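Local coordinates for protein CurH (Lyngbya majuscula, PDB 3KG7) that probably dehydrates beta-hydroxyacyl intermediates, as the dehydratase domain of a module in the curacin polyketide synthase, at residues I156-A170 with V203-F216. Residues are numbered along the deposited sequence; the frame is centred on the assembly and turned at random.
Sequences IYASISLVYGPMLQA and VLIDACTRLTPDLF
In this double hotdog dehydratase, helix 202-207 and the turn that runs from Ala207 to Arg210 are held against strand 162-164 and its following loop chiefly by Arg210, whose guanidinium lies over a face of Tyr164 and ends on Leu168. The arrangement illustrates how one arginine can join stacking to carbonyl recognition. Arg210 CG stands anti to its own carbonyl carbon (chi1 -72°), and the extended chain from there carries the charge back along the tyrosine. Arg210 CZ sits 3.6 Å from the Tyr164 ring centroid, a cation-pi contact with the two planes 30° apart, while Ala207 CA backs the opposite face of the guanidinium. In the guanidinium plane, NH1 and NH2 both grip Leu168 O, at 2.7 and 2.8 Å; the NH2 bond lies in the carbonyl plane, on a lone pair. A leucine in place of Arg210 would probably leave Leu168 O without its two donors, one face of Tyr164 without its cation, and Asp206 without its long salt-bridge partner. Asp206 OD2 lies at the ring edge, where Tyr164 OH gives it a weak hydrogen bond, and makes a long salt bridge to Arg210 NE. Asp206 projects from the hotdog helix and also touches His41 on strand 41-43, consistent with the His-Asp pair of related dehydratase active sites. Nearby, Leu168 CD1 packs on Val203 CG2, and Ala170 CB and Ala207 CB meet at 4.1 Å. Tyr164 directs its rim at a face of Tyr157, whose hydroxyl in turn donates to Arg210 O (2.6 Å, OH to O), tilted 31° from the carbonyl plane. Farther along, Leu215 CD2 touches both Tyr157 CE1 and Ile156 CG2. Ile156 CD1, at the other end of the contact, sets a CH-pi interaction over the Phe216 ring, 3.9 Å from its centroid.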
loop_
_atom_site.group_PDB
_atom_site.type_symbol
_atom_site.label_atom_id
_atom_site.label_comp_id
_atom_site.label_asym_id
_atom_site.label_seq_id
_atom_site.Cartn_x
_atom_site.Cartn_y
_atom_site.Cartn_z
ATOM N N ILE C 156 21.339 -20.189 31.440
ATOM C CA ILE C 156 21.400 -18.740 31.601
ATOM C C ILE C 156 20.180 -18.081 30.961
ATOM O O ILE C 156 19.537 -17.226 31.577
ATOM C CB ILE C 156 22.736 -18.166 31.065
ATOM C CG1 ILE C 156 23.770 -18.135 32.197
ATOM C CG2 ILE C 156 22.548 -16.765 30.452
ATOM C CD1 ILE C 156 25.171 -17.762 31.751
ATOM N N TYR C 157 19.854 -18.502 29.741
ATOM C CA TYR C 157 18.683 -17.990 29.038
ATOM C C TYR C 157 17.404 -18.316 29.794
ATOM O O TYR C 157 16.557 -17.445 29.986
ATOM C CB TYR C 157 18.608 -18.564 27.629
ATOM C CG TYR C 157 19.848 -18.337 26.802
ATOM C CD1 TYR C 157 20.614 -17.136 26.928
ATOM C CD2 TYR C 157 20.251 -19.303 25.871
ATOM C CE1 TYR C 157 21.763 -16.924 26.157
ATOM C CE2 TYR C 157 21.389 -19.097 25.084
ATOM C CZ TYR C 157 22.143 -17.907 25.240
ATOM O OH TYR C 157 23.267 -17.715 24.474
ATOM N N ALA C 158 17.279 -19.569 30.229
ATOM C CA ALA C 158 16.125 -20.006 31.012
ATOM C C ALA C 158 15.978 -19.175 32.281
ATOM O O ALA C 158 14.861 -18.966 32.766
ATOM C CB ALA C 158 16.232 -21.483 31.347
ATOM N N SER C 159 17.111 -18.689 32.790
ATOM C CA SER C 159 17.166 -17.887 34.009
ATOM C C SER C 159 16.648 -16.468 33.809
ATOM O O SER C 159 16.312 -15.776 34.779
ATOM C CB SER C 159 18.597 -17.843 34.535
ATOM O OG SER C 159 19.009 -19.126 34.991
ATOM N N ILE C 160 16.595 -16.040 32.554
ATOM C CA ILE C 160 15.996 -14.762 32.214
ATOM C C ILE C 160 14.718 -14.984 31.399
ATOM O O ILE C 160 14.303 -14.128 30.613
ATOM C CB ILE C 160 17.009 -13.839 31.511
ATOM C CG1 ILE C 160 17.697 -14.575 30.345
ATOM C CG2 ILE C 160 18.054 -13.352 32.551
ATOM C CD1 ILE C 160 18.331 -13.675 29.291
ATOM N N SER C 161 14.097 -16.146 31.621
ATOM C CA SER C 161 12.835 -16.557 30.970
ATOM C C SER C 161 12.887 -16.629 29.446
ATOM O O SER C 161 11.903 -16.328 28.771
ATOM C CB SER C 161 11.657 -15.677 31.419
ATOM O OG SER C 161 11.090 -16.147 32.628
ATOM N N LEU C 162 14.037 -17.036 28.913
ATOM C CA LEU C 162 14.230 -17.179 27.467
ATOM C C LEU C 162 14.504 -18.641 27.116
ATOM O O LEU C 162 15.352 -19.284 27.745
ATOM C CB LEU C 162 15.378 -16.284 26.976
ATOM C CG LEU C 162 15.909 -16.395 25.527
ATOM C CD1 LEU C 162 14.839 -16.089 24.449
ATOM C CD2 LEU C 162 17.145 -15.501 25.306
ATOM N N VAL C 163 13.769 -19.173 26.139
ATOM C CA VAL C 163 13.992 -20.542 25.663
ATOM C C VAL C 163 13.994 -20.583 24.142
ATOM O O VAL C 163 13.046 -20.130 23.492
ATOM C CB VAL C 163 12.951 -21.571 26.218
ATOM C CG1 VAL C 163 13.328 -23.001 25.819
ATOM C CG2 VAL C 163 12.821 -21.484 27.734
ATOM N N TYR C 164 15.073 -21.130 23.591
ATOM C CA TYR C 164 15.242 -21.273 22.152
ATOM C C TYR C 164 14.830 -22.679 21.715
ATOM O O TYR C 164 15.480 -23.657 22.068
ATOM C CB TYR C 164 16.704 -21.014 21.751
ATOM C CG TYR C 164 17.205 -19.583 21.904
ATOM C CD1 TYR C 164 18.177 -19.263 22.854
ATOM C CD2 TYR C 164 16.734 -18.558 21.081
ATOM C CE1 TYR C 164 18.658 -17.956 22.993
ATOM C CE2 TYR C 164 17.211 -17.241 21.209
ATOM C CZ TYR C 164 18.171 -16.956 22.168
ATOM O OH TYR C 164 18.646 -15.671 22.308
ATOM N N GLY C 165 13.743 -22.773 20.953
ATOM C CA GLY C 165 13.300 -24.046 20.394
ATOM C C GLY C 165 14.106 -24.463 19.170
ATOM O O GLY C 165 14.958 -23.702 18.698
ATOM N N PRO C 166 13.835 -25.675 18.641
ATOM C CA PRO C 166 14.531 -26.312 17.513
ATOM C C PRO C 166 14.860 -25.393 16.329
ATOM O O PRO C 166 15.925 -25.531 15.712
ATOM C CB PRO C 166 13.538 -27.392 17.071
ATOM C CG PRO C 166 12.876 -27.794 18.319
ATOM C CD PRO C 166 12.758 -26.541 19.158
HETATM N N MSE C 167 13.949 -24.472 16.025
HETATM C CA MSE C 167 14.077 -23.586 14.875
HETATM C C MSE C 167 14.912 -22.343 15.174
HETATM O O MSE C 167 15.146 -21.515 14.281
HETATM C CB MSE C 167 12.692 -23.203 14.375
HETATM C CG MSE C 167 12.219 -24.054 13.230
HETATM SE SE MSE C 167 10.311 -23.837 12.886
HETATM C CE MSE C 167 9.664 -25.590 13.469
ATOM N N LEU C 168 15.351 -22.225 16.428
ATOM C CA LEU C 168 16.184 -21.112 16.881
ATOM C C LEU C 168 17.576 -21.585 17.304
ATOM O O LEU C 168 18.467 -20.771 17.566
ATOM C CB LEU C 168 15.511 -20.375 18.047
ATOM C CG LEU C 168 14.612 -19.142 17.842
ATOM C CD1 LEU C 168 15.407 -17.911 17.437
ATOM C CD2 LEU C 168 13.487 -19.392 16.863
ATOM N N GLN C 169 17.761 -22.900 17.363
ATOM C CA GLN C 169 19.027 -23.482 17.808
ATOM C C GLN C 169 20.090 -23.440 16.716
ATOM O O GLN C 169 20.412 -24.458 16.095
ATOM C CB GLN C 169 18.802 -24.897 18.332
ATOM C CG GLN C 169 18.242 -24.901 19.744
ATOM C CD GLN C 169 17.595 -26.211 20.124
ATOM O OE1 GLN C 169 17.024 -26.906 19.284
ATOM N NE2 GLN C 169 17.667 -26.550 21.403
ATOM N N ALA C 170 20.629 -22.243 16.498
ATOM C CA ALA C 170 21.593 -21.987 15.426
ATOM C C ALA C 170 23.034 -22.000 15.920
ATOM O O ALA C 170 23.964 -21.952 15.116
ATOM C CB ALA C 170 21.283 -20.654 14.741
ATOM N N VAL C 203 16.417 -15.284 12.737
ATOM C CA VAL C 203 17.053 -16.228 13.665
ATOM C C VAL C 203 18.581 -16.128 13.648
ATOM O O VAL C 203 19.219 -16.038 14.700
ATOM C CB VAL C 203 16.596 -17.661 13.388
ATOM C CG1 VAL C 203 17.450 -18.672 14.134
ATOM C CG2 VAL C 203 15.116 -17.809 13.749
ATOM N N LEU C 204 19.163 -16.115 12.455
ATOM C CA LEU C 204 20.613 -16.040 12.310
ATOM C C LEU C 204 21.190 -14.749 12.877
ATOM O O LEU C 204 22.248 -14.771 13.512
ATOM C CB LEU C 204 21.007 -16.182 10.843
ATOM C CG LEU C 204 20.703 -17.520 10.172
ATOM C CD1 LEU C 204 20.764 -17.354 8.642
ATOM C CD2 LEU C 204 21.660 -18.595 10.656
ATOM N N ILE C 205 20.517 -13.624 12.640
ATOM C CA ILE C 205 20.999 -12.369 13.217
ATOM C C ILE C 205 20.762 -12.367 14.726
ATOM O O ILE C 205 21.573 -11.826 15.480
ATOM C CB ILE C 205 20.501 -11.070 12.477
ATOM C CG1 ILE C 205 21.267 -9.838 12.992
ATOM C CG2 ILE C 205 18.983 -10.896 12.563
ATOM C CD1 ILE C 205 21.009 -8.553 12.212
ATOM N N ASP C 206 19.696 -13.025 15.175
ATOM C CA ASP C 206 19.478 -13.123 16.612
ATOM C C ASP C 206 20.553 -13.928 17.300
ATOM O O ASP C 206 20.982 -13.571 18.388
ATOM C CB ASP C 206 18.125 -13.704 16.987
ATOM C CG ASP C 206 17.847 -13.526 18.455
ATOM O OD1 ASP C 206 17.784 -12.351 18.884
ATOM O OD2 ASP C 206 17.752 -14.540 19.188
ATOM N N ALA C 207 20.973 -15.013 16.660
ATOM C CA ALA C 207 22.017 -15.879 17.190
ATOM C C ALA C 207 23.316 -15.132 17.469
ATOM O O ALA C 207 24.056 -15.475 18.388
ATOM C CB ALA C 207 22.269 -17.016 16.246
ATOM N N CYS C 208 23.591 -14.104 16.678
ATOM C CA CYS C 208 24.815 -13.316 16.837
ATOM C C CYS C 208 24.903 -12.605 18.184
ATOM O O CYS C 208 25.997 -12.231 18.631
ATOM C CB CYS C 208 24.910 -12.287 15.712
ATOM S SG CYS C 208 25.044 -13.060 14.102
ATOM N N THR C 209 23.748 -12.430 18.820
ATOM C CA THR C 209 23.626 -11.559 19.969
ATOM C C THR C 209 23.621 -12.357 21.262
ATOM O O THR C 209 23.486 -11.787 22.352
ATOM C CB THR C 209 22.337 -10.735 19.880
ATOM O OG1 THR C 209 21.216 -11.585 20.128
ATOM C CG2 THR C 209 22.192 -10.100 18.502
ATOM N N ARG C 210 23.793 -13.673 21.137
ATOM C CA ARG C 210 23.580 -14.597 22.252
ATOM C C ARG C 210 24.744 -14.759 23.239
ATOM O O ARG C 210 24.589 -15.433 24.256
ATOM C CB ARG C 210 23.145 -15.968 21.728
ATOM C CG ARG C 210 21.734 -16.002 21.193
ATOM C CD ARG C 210 21.407 -17.340 20.567
ATOM N NE ARG C 210 20.201 -17.260 19.741
ATOM C CZ ARG C 210 19.698 -18.265 19.023
ATOM N NH1 ARG C 210 20.283 -19.456 19.014
ATOM N NH2 ARG C 210 18.604 -18.077 18.299
ATOM N N LEU C 211 25.901 -14.160 22.951
ATOM C CA LEU C 211 27.067 -14.331 23.830
ATOM C C LEU C 211 27.964 -13.102 23.954
ATOM O O LEU C 211 28.215 -12.377 22.983
ATOM C CB LEU C 211 27.897 -15.557 23.420
ATOM C CG LEU C 211 29.110 -15.979 24.265
ATOM C CD1 LEU C 211 28.719 -16.405 25.677
ATOM C CD2 LEU C 211 29.885 -17.089 23.576
ATOM N N THR C 212 28.452 -12.906 25.176
ATOM C CA THR C 212 29.346 -11.823 25.536
ATOM C C THR C 212 30.356 -12.446 26.495
ATOM O O THR C 212 29.997 -13.380 27.215
ATOM C CB THR C 212 28.580 -10.706 26.279
ATOM O OG1 THR C 212 27.217 -10.666 25.838
ATOM C CG2 THR C 212 29.218 -9.353 26.031
ATOM N N PRO C 213 31.622 -11.955 26.502
ATOM C CA PRO C 213 32.649 -12.385 27.469
ATOM C C PRO C 213 32.142 -12.569 28.909
ATOM O O PRO C 213 32.656 -13.418 29.650
ATOM C CB PRO C 213 33.665 -11.241 27.421
ATOM C CG PRO C 213 33.569 -10.720 26.042
ATOM C CD PRO C 213 32.167 -10.966 25.549
ATOM N N ASP C 214 31.129 -11.785 29.279
ATOM C CA ASP C 214 30.599 -11.745 30.639
ATOM C C ASP C 214 29.115 -12.117 30.698
ATOM O O ASP C 214 28.320 -11.421 31.329
ATOM C CB ASP C 214 30.806 -10.341 31.219
ATOM C CG ASP C 214 30.090 -9.264 30.414
ATOM O OD1 ASP C 214 30.355 -9.131 29.198
ATOM O OD2 ASP C 214 29.253 -8.553 31.005
ATOM N N LEU C 215 28.746 -13.219 30.050
ATOM C CA LEU C 215 27.345 -13.647 29.996
ATOM C C LEU C 215 26.856 -14.282 31.309
ATOM O O LEU C 215 25.654 -14.341 31.568
ATOM C CB LEU C 215 27.103 -14.583 28.804
ATOM C CG LEU C 215 25.664 -14.684 28.278
ATOM C CD1 LEU C 215 25.384 -13.616 27.212
ATOM C CD2 LEU C 215 25.385 -16.075 27.730
ATOM N N PHE C 216 27.789 -14.744 32.135
ATOM C CA PHE C 216 27.464 -15.287 33.459
ATOM C C PHE C 216 27.187 -14.174 34.477
ATOM O O PHE C 216 26.889 -14.447 35.642
ATOM C CB PHE C 216 28.593 -16.203 33.958
ATOM C CG PHE C 216 28.784 -17.445 33.123
ATOM C CD1 PHE C 216 29.612 -17.431 32.002
ATOM C CD2 PHE C 216 28.133 -18.629 33.459
ATOM C CE1 PHE C 216 29.785 -18.577 31.224
ATOM C CE2 PHE C 216 28.302 -19.782 32.688
ATOM C CZ PHE C 216 29.130 -19.754 31.568
#